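Local coordinates for protein mirolysin (Tannerella forsythia, PDB 6R7V) that probably cleaves peptide bonds as a zinc-dependent metallopeptidase of the pappalysin family, captured here as a latent zymogen whose propeptide blocks the zinc, at residues A[213-218]-A[283-288]; A[233-238]-A[277-282]; A[205-210]-A[265-270]. The protein carries 1 engineered substitution. All coordinates share one frame; numbering follows the deposited sequence. Where two conformers were deposited one is given.

Interaction 1: residues A[213-218]-A[283-288]; sequences LDLRHI and VERMRS. With ZN (zinc ion), chain D.
Met286 lies across Leu213 and Leu215 at about a right angle to both side chains. Its CG, set beside the backbone N and anti to the carbonyl carbon (chi1 -67°), comes 3.5 Å from Leu213 CB, while SD carries the contact on to Leu215, 3.7 Å from that residue's CD1. The chi3 bend leaves CE farther from Leu215 CD1 than SD. The backbone is close here as well: the CA atoms of Leu213 and Met286 are 4.9 Å apart, and Met286 CA gives a C-H...O contact to Leu213 O at 3.4 Å.

One residue earlier on the helix, Arg285 runs past Leu215 in the opposite direction, with CG 4.0 Å from Leu215 CD2. Its chain is bent at chi2 and chi3 (62° and 75°), which brings an edge of the guanidinium to Asp214. The resulting salt bridge joins Arg285 NH1 to Asp214 OD2 at 2.9 Å; the carboxylate oxygen lies near the guanidinium plane, but the donor reaches it from above the carboxylate plane. Asp214 OD2 also accepts from Trp29 NE1, and the other end of the guanidinium, NH2, has its stronger salt-bridge partner in Glu30; both lie on helix 20-32.

Asp214, at positive phi, is the C-prime residue of the Schellman motif that ends helix 203-212. This is the turn by which the metzincin zinc-binding sequence leaves its helix to deliver the third histidine, His217, whose NE2 binds the zinc ion at 2.0 Å. The contact therefore packs the exit of helix 203-212 against helix 280-288, with helix 20-32 beside its polar end.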
loop_
_atom_site.group_PDB
_atom_site.type_symbol
_atom_site.label_atom_id
_atom_site.label_comp_id
_atom_site.label_asym_id
_atom_site.label_seq_id
_atom_site.Cartn_x
_atom_site.Cartn_y
_atom_site.Cartn_z
ATOM N N LEU A 213 -4.557 -0.436 3.207
ATOM C CA LEU A 213 -5.522 0.469 3.786
ATOM C C LEU A 213 -6.802 0.579 2.926
ATOM O O LEU A 213 -7.550 1.566 2.990
ATOM C CB LEU A 213 -4.896 1.837 4.065
ATOM C CG LEU A 213 -3.797 1.821 5.139
ATOM C CD1 LEU A 213 -3.140 3.168 5.249
ATOM C CD2 LEU A 213 -4.353 1.335 6.520
ATOM N N ASP A 214 -7.090 -0.486 2.184
ATOM C CA ASP A 214 -8.370 -0.738 1.508
ATOM C C ASP A 214 -8.550 -0.043 0.159
ATOM O O ASP A 214 -9.652 -0.130 -0.425
ATOM C CB ASP A 214 -9.576 -0.381 2.432
ATOM C CG ASP A 214 -10.696 -1.379 2.378
ATOM O OD1 ASP A 214 -10.442 -2.508 1.974
ATOM O OD2 ASP A 214 -11.844 -1.006 2.726
ATOM N N LEU A 215 -7.525 0.612 -0.370
ATOM C CA LEU A 215 -7.702 1.262 -1.669
ATOM C C LEU A 215 -7.504 0.301 -2.812
ATOM O O LEU A 215 -6.662 -0.619 -2.731
ATOM C CB LEU A 215 -6.720 2.429 -1.845
ATOM C CG LEU A 215 -6.793 3.533 -0.800
ATOM C CD1 LEU A 215 -5.864 4.666 -1.178
ATOM C CD2 LEU A 215 -8.230 4.047 -0.604
ATOM N N ARG A 216 -8.202 0.586 -3.909
ATOM C CA ARG A 216 -8.105 -0.185 -5.148
ATOM C C ARG A 216 -7.451 0.632 -6.231
ATOM O O ARG A 216 -7.477 1.876 -6.222
ATOM C CB ARG A 216 -9.507 -0.554 -5.625
ATOM C CG ARG A 216 -10.234 -1.458 -4.669
ATOM C CD ARG A 216 -11.469 -1.972 -5.335
ATOM N NE ARG A 216 -12.344 -2.640 -4.384
ATOM C CZ ARG A 216 -13.439 -3.296 -4.739
ATOM N NH1 ARG A 216 -13.758 -3.424 -6.023
ATOM N NH2 ARG A 216 -14.218 -3.841 -3.820
ATOM N N HIS A 217 -6.997 -0.063 -7.270
ATOM C CA HIS A 217 -6.512 0.623 -8.465
ATOM C C HIS A 217 -7.547 1.590 -8.983
ATOM O O HIS A 217 -8.734 1.249 -9.077
ATOM C CB HIS A 217 -6.172 -0.389 -9.531
ATOM C CG HIS A 217 -4.963 -1.175 -9.173
ATOM N ND1 HIS A 217 -4.816 -2.471 -9.582
ATOM C CD2 HIS A 217 -3.890 -0.825 -8.428
ATOM C CE1 HIS A 217 -3.649 -2.876 -9.106
ATOM N NE2 HIS A 217 -3.069 -1.937 -8.370
ATOM N N ILE A 218 -7.086 2.796 -9.330
ATOM C CA ILE A 218 -7.992 3.898 -9.650
ATOM C C ILE A 218 -8.871 3.609 -10.896
ATOM O O ILE A 218 -9.988 4.114 -11.002
ATOM C CB ILE A 218 -7.176 5.191 -9.818
ATOM C CG1 ILE A 218 -8.079 6.417 -9.935
ATOM C CG2 ILE A 218 -6.186 5.100 -11.007
ATOM C CD1 ILE A 218 -7.332 7.732 -9.697
ATOM N N VAL A 283 -8.469 9.114 1.442
ATOM C CA VAL A 283 -8.123 9.306 2.856
ATOM C C VAL A 283 -9.258 8.815 3.782
ATOM O O VAL A 283 -8.987 8.154 4.795
ATOM C CB VAL A 283 -7.815 10.798 3.129
ATOM C CG1 VAL A 283 -7.855 11.108 4.626
ATOM C CG2 VAL A 283 -6.465 11.143 2.525
ATOM N N GLU A 284 -10.488 9.196 3.487
ATOM C CA GLU A 284 -11.628 8.776 4.306
ATOM C C GLU A 284 -11.699 7.262 4.387
ATOM O O GLU A 284 -11.904 6.718 5.479
ATOM C CB GLU A 284 -12.945 9.334 3.751
ATOM C CG GLU A 284 -13.121 10.835 3.899
ATOM C CD GLU A 284 -14.376 11.345 3.216
ATOM O OE1 GLU A 284 -15.461 11.282 3.839
ATOM O OE2 GLU A 284 -14.278 11.794 2.051
ATOM N N ARG A 285 -11.506 6.574 3.245
ATOM C CA ARG A 285 -11.593 5.132 3.231
ATOM C C ARG A 285 -10.474 4.525 4.086
ATOM O O ARG A 285 -10.724 3.591 4.852
ATOM C CB ARG A 285 -11.530 4.626 1.789
ATOM C CG ARG A 285 -11.406 3.127 1.659
ATOM C CD ARG A 285 -12.572 2.369 2.246
ATOM N NE ARG A 285 -13.734 2.455 1.392
ATOM C CZ ARG A 285 -14.223 1.442 0.690
ATOM N NH1 ARG A 285 -13.711 0.227 0.817
ATOM N NH2 ARG A 285 -15.264 1.622 -0.093
ATOM N N MET A 286 -9.247 5.027 3.944
ATOM C CA MET A 286 -8.113 4.475 4.708
ATOM C C MET A 286 -8.287 4.700 6.207
ATOM O O MET A 286 -8.100 3.775 7.006
ATOM C CB MET A 286 -6.808 5.132 4.214
ATOM C CG MET A 286 -6.491 4.729 2.771
ATOM S SD MET A 286 -4.780 5.159 2.307
ATOM C CE MET A 286 -4.955 6.972 2.131
ATOM N N ARG A 287 -8.719 5.902 6.602
ATOM C CA ARG A 287 -8.844 6.177 8.024
ATOM C C ARG A 287 -9.982 5.410 8.691
ATOM O O ARG A 287 -9.935 5.136 9.900
ATOM C CB ARG A 287 -9.068 7.666 8.261
ATOM C CG ARG A 287 -7.835 8.502 7.862
ATOM C CD ARG A 287 -8.106 9.982 8.124
ATOM N NE ARG A 287 -8.386 10.272 9.535
ATOM C CZ ARG A 287 -7.461 10.355 10.489
ATOM N NH1 ARG A 287 -6.166 10.211 10.193
ATOM N NH2 ARG A 287 -7.818 10.592 11.750
ATOM N N SER A 288 -10.994 5.054 7.882
ATOM C CA SER A 288 -12.169 4.339 8.396
ATOM C C SER A 288 -11.804 2.980 9.010
ATOM O O SER A 288 -12.531 2.506 9.896
ATOM C CB SER A 288 -13.217 4.161 7.299
ATOM O OG SER A 288 -12.857 3.171 6.350
HETATM ZN ZN ZN D . -1.635 -2.095 -6.946
#

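Interaction 2: residues A[233-238]-A[277-282]; sequences ADTPNQ and LFTKGQ. With CA (calcium ion), chain C; CA (calcium ion), chain B.
Asp234 sets its carboxylate against the start of helix 280-288, overlapping Thr279 and the backbone at Gly281. The two oxygens divide the work. OD1 accepts from Thr279 OG1 at 2.6 Å, and OD2 accepts from Gly281 N at 2.9 Å in a bond that departs moderately from straight; each is approached on its syn side, some 25-28° out of the carboxylate plane. With CG held between the backbone N and carbonyl carbon (chi1 64°), the carboxylate can face both donors together, and this pair of bonds limits its rotation. A negative group beside the helix N-terminus would probably also be favoured by the helix dipole.

Thr279 is the N-cap. Its OG1 gives its proton to Asp234 and accepts from Gln282 N at 3.1 Å, while Gln282 OE1 accepts from Thr279 N at 2.8 Å, the reciprocal pair that defines a capping box. Beside this polar cluster, methyl meets methyl: Thr235 CG2 lies 3.7 Å from Thr279 CG2. On its other branch, Thr235 OG1 binds a calcium ion at 2.5 Å, as does its own carbonyl oxygen, with Asp230, Ile232 and four waters completing the site.

The second calcium ion, bound by Gln238 O, belongs to the same long loop between helix 203-212 and strand 243-244, which this contact ties to the first turn of helix 280-288.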
loop_
_atom_site.group_PDB
_atom_site.type_symbol
_atom_site.label_atom_id
_atom_site.label_comp_id
_atom_site.label_asym_id
_atom_site.label_seq_id
_atom_site.Cartn_x
_atom_site.Cartn_y
_atom_site.Cartn_z
ATOM N N ALA A 233 -15.688 8.286 -4.976
ATOM C CA ALA A 233 -16.379 9.213 -5.859
ATOM C C ALA A 233 -15.495 10.352 -6.406
ATOM O O ALA A 233 -15.731 10.802 -7.539
ATOM C CB ALA A 233 -17.583 9.807 -5.128
ATOM N N ASP A 234 -14.451 10.788 -5.646
ATOM C CA ASP A 234 -13.688 11.935 -6.139
ATOM C C ASP A 234 -12.478 11.524 -7.009
ATOM O O ASP A 234 -11.760 12.411 -7.498
ATOM C CB ASP A 234 -13.287 12.886 -5.018
ATOM C CG ASP A 234 -12.347 12.313 -4.002
ATOM O OD1 ASP A 234 -11.887 11.166 -4.197
ATOM O OD2 ASP A 234 -12.019 13.032 -3.026
ATOM N N THR A 235 -12.304 10.207 -7.302
ATOM C CA THR A 235 -11.332 9.802 -8.303
ATOM C C THR A 235 -12.145 9.647 -9.608
ATOM O O THR A 235 -13.097 8.836 -9.654
ATOM C CB THR A 235 -10.558 8.535 -7.919
ATOM O OG1 THR A 235 -11.522 7.540 -7.565
ATOM C CG2 THR A 235 -9.583 8.781 -6.794
ATOM N N PRO A 236 -11.813 10.435 -10.657
ATOM C CA PRO A 236 -12.571 10.326 -11.926
ATOM C C PRO A 236 -12.615 8.901 -12.459
ATOM O O PRO A 236 -11.607 8.198 -12.387
ATOM C CB PRO A 236 -11.777 11.208 -12.885
ATOM C CG PRO A 236 -11.064 12.209 -11.997
ATOM C CD PRO A 236 -10.720 11.431 -10.749
ATOM N N ASN A 237 -13.775 8.482 -13.002
ATOM C CA ASN A 237 -13.923 7.181 -13.647
ATOM C C ASN A 237 -12.868 7.080 -14.724
ATOM O O ASN A 237 -12.653 8.021 -15.496
ATOM C CB ASN A 237 -15.316 7.017 -14.234
ATOM C CG ASN A 237 -15.676 5.619 -14.648
ATOM O OD1 ASN A 237 -14.868 4.696 -14.621
ATOM N ND2 ASN A 237 -16.918 5.431 -15.053
ATOM N N GLN A 238 -12.166 5.976 -14.760
ATOM C CA GLN A 238 -11.011 5.859 -15.633
ATOM C C GLN A 238 -11.061 4.527 -16.370
ATOM O O GLN A 238 -11.473 3.538 -15.782
ATOM C CB GLN A 238 -9.747 5.982 -14.737
ATOM C CG GLN A 238 -8.399 5.845 -15.450
ATOM C CD GLN A 238 -7.225 6.142 -14.546
ATOM O OE1 GLN A 238 -7.259 7.026 -13.693
ATOM N NE2 GLN A 238 -6.161 5.399 -14.704
ATOM N N LEU A 277 -0.473 12.471 -5.305
ATOM C CA LEU A 277 -1.593 12.662 -4.383
ATOM C C LEU A 277 -2.399 11.428 -4.124
ATOM O O LEU A 277 -2.474 10.481 -4.944
ATOM C CB LEU A 277 -2.590 13.791 -4.820
ATOM C CG LEU A 277 -3.686 13.381 -5.824
ATOM C CD1 LEU A 277 -4.814 14.429 -5.856
ATOM C CD2 LEU A 277 -3.136 13.214 -7.236
ATOM N N PHE A 278 -3.031 11.470 -2.926
ATOM C CA PHE A 278 -4.236 10.736 -2.592
ATOM C C PHE A 278 -5.353 11.737 -2.617
ATOM O O PHE A 278 -5.096 12.917 -2.352
ATOM C CB PHE A 278 -4.205 10.089 -1.196
ATOM C CG PHE A 278 -3.304 8.882 -1.032
ATOM C CD1 PHE A 278 -3.589 7.679 -1.682
ATOM C CD2 PHE A 278 -2.230 8.923 -0.145
ATOM C CE1 PHE A 278 -2.794 6.550 -1.463
ATOM C CE2 PHE A 278 -1.428 7.798 0.058
ATOM C CZ PHE A 278 -1.701 6.633 -0.626
ATOM N N THR A 279 -6.579 11.299 -2.828
ATOM C CA THR A 279 -7.693 12.235 -2.713
ATOM C C THR A 279 -8.275 12.243 -1.294
ATOM O O THR A 279 -8.034 11.318 -0.497
ATOM C CB THR A 279 -8.824 11.890 -3.673
ATOM O OG1 THR A 279 -9.461 10.670 -3.274
ATOM C CG2 THR A 279 -8.407 11.841 -5.104
ATOM N N LYS A 280 -9.127 13.236 -0.999
ATOM C CA LYS A 280 -9.839 13.244 0.286
ATOM C C LYS A 280 -10.699 11.973 0.452
ATOM O O LYS A 280 -10.799 11.440 1.558
ATOM C CB LYS A 280 -10.728 14.479 0.386
ATOM C CG LYS A 280 -9.901 15.767 0.486
ATOM C CD LYS A 280 -10.780 17.006 0.349
ATOM C CE LYS A 280 -9.953 18.266 0.420
ATOM N NZ LYS A 280 -10.794 19.469 0.152
ATOM N N GLY A 281 -11.348 11.526 -0.628
ATOM C CA GLY A 281 -12.164 10.316 -0.551
ATOM C C GLY A 281 -11.356 9.072 -0.242
ATOM O O GLY A 281 -11.815 8.185 0.498
ATOM N N GLN A 282 -10.141 8.968 -0.828
ATOM C CA GLN A 282 -9.269 7.837 -0.512
ATOM C C GLN A 282 -8.833 7.914 0.949
ATOM O O GLN A 282 -8.857 6.897 1.619
ATOM C CB GLN A 282 -8.047 7.831 -1.442
ATOM C CG GLN A 282 -8.383 7.423 -2.882
ATOM C CD GLN A 282 -7.193 7.644 -3.787
ATOM O OE1 GLN A 282 -6.483 8.654 -3.683
ATOM N NE2 GLN A 282 -6.922 6.662 -4.669
HETATM CA CA CA C . -13.544 6.599 -8.729
HETATM CA CA CA B . -11.980 1.204 -15.813
HETATM O O HOH W 1 -11.705 6.303 -10.363
HETATM O O HOH W 2 -13.739 2.218 -14.572
HETATM O O HOH W 3 -14.043 4.590 -10.235
HETATM O O HOH W 4 -15.446 7.286 -9.954
HETATM O O HOH W 5 -15.550 5.243 -7.925
#

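Interaction 3: residues A[205-210]-A[265-270]; sequences ATHAVG and NYMDYT. Engineered in segment 205-210: Ala208 (natural residue Glu). With ZN (zinc ion), chain D.
The imidazole of His207 has the methyl CE of Met267 over one face, 4.1 Å from the ring centroid and only 5° off the normal, a CH-pi contact; SD stands farther above that face. At the ring edge, ND1 donates to Tyr266 O at 2.7 Å, the N-H arriving in the carbonyl plane while the oxygen is tilted 16° out of the imidazole plane. The Tyr266 ring, in turn, carries Thr206 CG2 over a face, offset toward the rim at CG. Tyr269 presents an edge to the histidine, its CE1 4.2 Å from His207 CE1.

With CG anti to the backbone N (chi1 174°), the imidazole reaches from helix 203-212 to the zinc ion, which NE2 binds at 2.0 Å. The bond at ND1 helps fix the rotation of the ring, and giving that proton to a carbonyl would probably make NE2 a better zinc donor. His207, His211 and His217 are the three zinc histidines of the metzincin consensus, and Cys6 fills the fourth place in this cysteine-switch zymogen. Ala208, next to the first histidine, is an engineered replacement of the natural glutamate.

The opposing segment is the methionine-bearing turn below the zinc site, the Met-turn of metzincins. It is a type I beta turn from Asn265 to Asp268, braced by an Asx turn in which Asn265 OD1 accepts from Met267 N at 2.9 Å. The chain of Met267, bent at chi2 and chi3, curls back toward the helix; CE comes 3.4 Å from His207 O and SD packs 4.1 Å from Gly210 CA. Thr206 OG1 turns to Asp77 of helix 64-77, and Tyr269 OH bonds Glu9 of the N-terminal region.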
loop_
_atom_site.group_PDB
_atom_site.type_symbol
_atom_site.label_atom_id
_atom_site.label_comp_id
_atom_site.label_asym_id
_atom_site.label_seq_id
_atom_site.Cartn_x
_atom_site.Cartn_y
_atom_site.Cartn_z
ATOM N N ALA A 205 5.908 1.327 -2.411
ATOM C CA ALA A 205 5.346 1.053 -1.081
ATOM C C ALA A 205 4.179 1.974 -0.749
ATOM O O ALA A 205 3.263 1.524 -0.085
ATOM C CB ALA A 205 6.429 1.168 -0.006
ATOM N N THR A 206 4.198 3.254 -1.196
ATOM C CA THR A 206 3.021 4.105 -0.934
ATOM C C THR A 206 1.780 3.473 -1.545
ATOM O O THR A 206 0.731 3.372 -0.882
ATOM C CB THR A 206 3.238 5.506 -1.543
ATOM O OG1 THR A 206 4.345 6.075 -0.826
ATOM C CG2 THR A 206 2.031 6.430 -1.341
ATOM N N HIS A 207 1.919 2.989 -2.799
ATOM C CA HIS A 207 0.823 2.342 -3.515
ATOM C C HIS A 207 0.372 1.057 -2.771
ATOM O O HIS A 207 -0.836 0.847 -2.579
ATOM C CB HIS A 207 1.347 2.034 -4.922
ATOM C CG HIS A 207 0.432 1.250 -5.799
ATOM N ND1 HIS A 207 -0.243 1.845 -6.849
ATOM C CD2 HIS A 207 0.164 -0.078 -5.796
ATOM C CE1 HIS A 207 -0.903 0.866 -7.443
ATOM N NE2 HIS A 207 -0.703 -0.306 -6.822
ATOM N N ALA A 208 1.335 0.201 -2.368
ATOM C CA ALA A 208 0.999 -1.065 -1.691
ATOM C C ALA A 208 0.344 -0.800 -0.362
ATOM O O ALA A 208 -0.606 -1.502 0.003
ATOM C CB ALA A 208 2.251 -1.897 -1.480
ATOM N N VAL A 209 0.864 0.171 0.405
ATOM C CA VAL A 209 0.265 0.499 1.712
ATOM C C VAL A 209 -1.172 1.035 1.476
ATOM O O VAL A 209 -2.066 0.729 2.276
ATOM C CB VAL A 209 1.173 1.466 2.537
ATOM C CG1 VAL A 209 0.476 1.983 3.793
ATOM C CG2 VAL A 209 2.486 0.782 2.901
ATOM N N GLY A 210 -1.400 1.756 0.364
ATOM C CA GLY A 210 -2.756 2.168 0.018
ATOM C C GLY A 210 -3.664 0.951 -0.078
ATOM O O GLY A 210 -4.755 0.966 0.475
ATOM N N ASN A 265 -2.351 10.001 -9.307
ATOM C CA ASN A 265 -2.804 9.354 -8.069
ATOM C C ASN A 265 -1.877 8.201 -7.759
ATOM O O ASN A 265 -1.480 7.465 -8.670
ATOM C CB ASN A 265 -4.227 8.854 -8.247
ATOM C CG ASN A 265 -4.856 8.469 -6.923
ATOM O OD1 ASN A 265 -4.697 7.346 -6.454
ATOM N ND2 ASN A 265 -5.531 9.420 -6.277
ATOM N N TYR A 266 -1.557 7.986 -6.465
ATOM C CA TYR A 266 -0.680 6.860 -6.126
ATOM C C TYR A 266 -1.245 5.502 -6.501
ATOM O O TYR A 266 -0.460 4.541 -6.616
ATOM C CB TYR A 266 -0.396 6.847 -4.615
ATOM C CG TYR A 266 0.280 8.113 -4.107
ATOM C CD1 TYR A 266 1.484 8.546 -4.641
ATOM C CD2 TYR A 266 -0.305 8.891 -3.115
ATOM C CE1 TYR A 266 2.075 9.738 -4.229
ATOM C CE2 TYR A 266 0.302 10.064 -2.663
ATOM C CZ TYR A 266 1.479 10.487 -3.236
ATOM O OH TYR A 266 2.066 11.649 -2.810
ATOM N N MET A 267 -2.564 5.386 -6.691
ATOM C CA MET A 267 -3.179 4.108 -7.007
ATOM C C MET A 267 -3.282 3.848 -8.511
ATOM O O MET A 267 -3.979 2.925 -8.921
ATOM C CB MET A 267 -4.558 4.001 -6.342
ATOM C CG MET A 267 -4.477 4.120 -4.799
ATOM S SD MET A 267 -3.145 3.166 -3.975
ATOM C CE MET A 267 -3.639 1.469 -4.405
ATOM N N ASP A 268 -2.528 4.611 -9.317
ATOM C CA ASP A 268 -2.403 4.307 -10.742
ATOM C C ASP A 268 -1.091 3.501 -10.916
ATOM O O ASP A 268 -0.507 3.046 -9.923
ATOM C CB ASP A 268 -2.453 5.598 -11.616
ATOM C CG ASP A 268 -2.998 5.358 -13.030
ATOM O OD1 ASP A 268 -2.846 4.233 -13.546
ATOM O OD2 ASP A 268 -3.585 6.281 -13.601
ATOM N N TYR A 269 -0.645 3.286 -12.175
ATOM C CA TYR A 269 0.561 2.514 -12.492
ATOM C C TYR A 269 1.666 3.385 -13.066
ATOM O O TYR A 269 2.602 2.877 -13.684
ATOM C CB TYR A 269 0.257 1.372 -13.479
ATOM C CG TYR A 269 -0.264 0.076 -12.897
ATOM C CD1 TYR A 269 -0.364 -0.108 -11.516
ATOM C CD2 TYR A 269 -0.602 -0.990 -13.725
ATOM C CE1 TYR A 269 -0.769 -1.331 -10.981
ATOM C CE2 TYR A 269 -1.026 -2.207 -13.204
ATOM C CZ TYR A 269 -1.094 -2.378 -11.831
ATOM O OH TYR A 269 -1.553 -3.568 -11.322
ATOM N N THR A 270 1.574 4.697 -12.856
ATOM C CA THR A 270 2.551 5.632 -13.386
ATOM C C THR A 270 3.901 5.589 -12.632
ATOM O O THR A 270 3.994 5.009 -11.537
ATOM C CB THR A 270 1.958 7.034 -13.364
ATOM O OG1 THR A 270 1.345 7.246 -12.109
ATOM C CG2 THR A 270 0.926 7.227 -14.472
HETATM ZN ZN ZN D . -1.635 -2.095 -6.946
#

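Interactions 1 and 3 are buried and both include zinc ligands, His217 and His207, whereas interaction 2 is partly buried, nearer the surface, and includes calcium ligands. Interactions 1 and 2 share helix 280-288: its N-terminal end donates hydrogen bonds to a carboxylate, while its later part packs a methionine on leucines and offers an arginine to an aspartate. Interaction 3 instead relies on ring faces and a histidine-to-carbonyl bond. The three adjoin directly. Leu215 N probably bonds Gly210 O and Ile218 N probably bonds Met267 O, joining 1 to 3; the hydrogen bonds Gln282 OE1 to Asn265 ND2 and Gln238 NE2 to Asp268 OD2 join 2 to 3; Leu215 CD1 packs on Phe278 between 1 and 2.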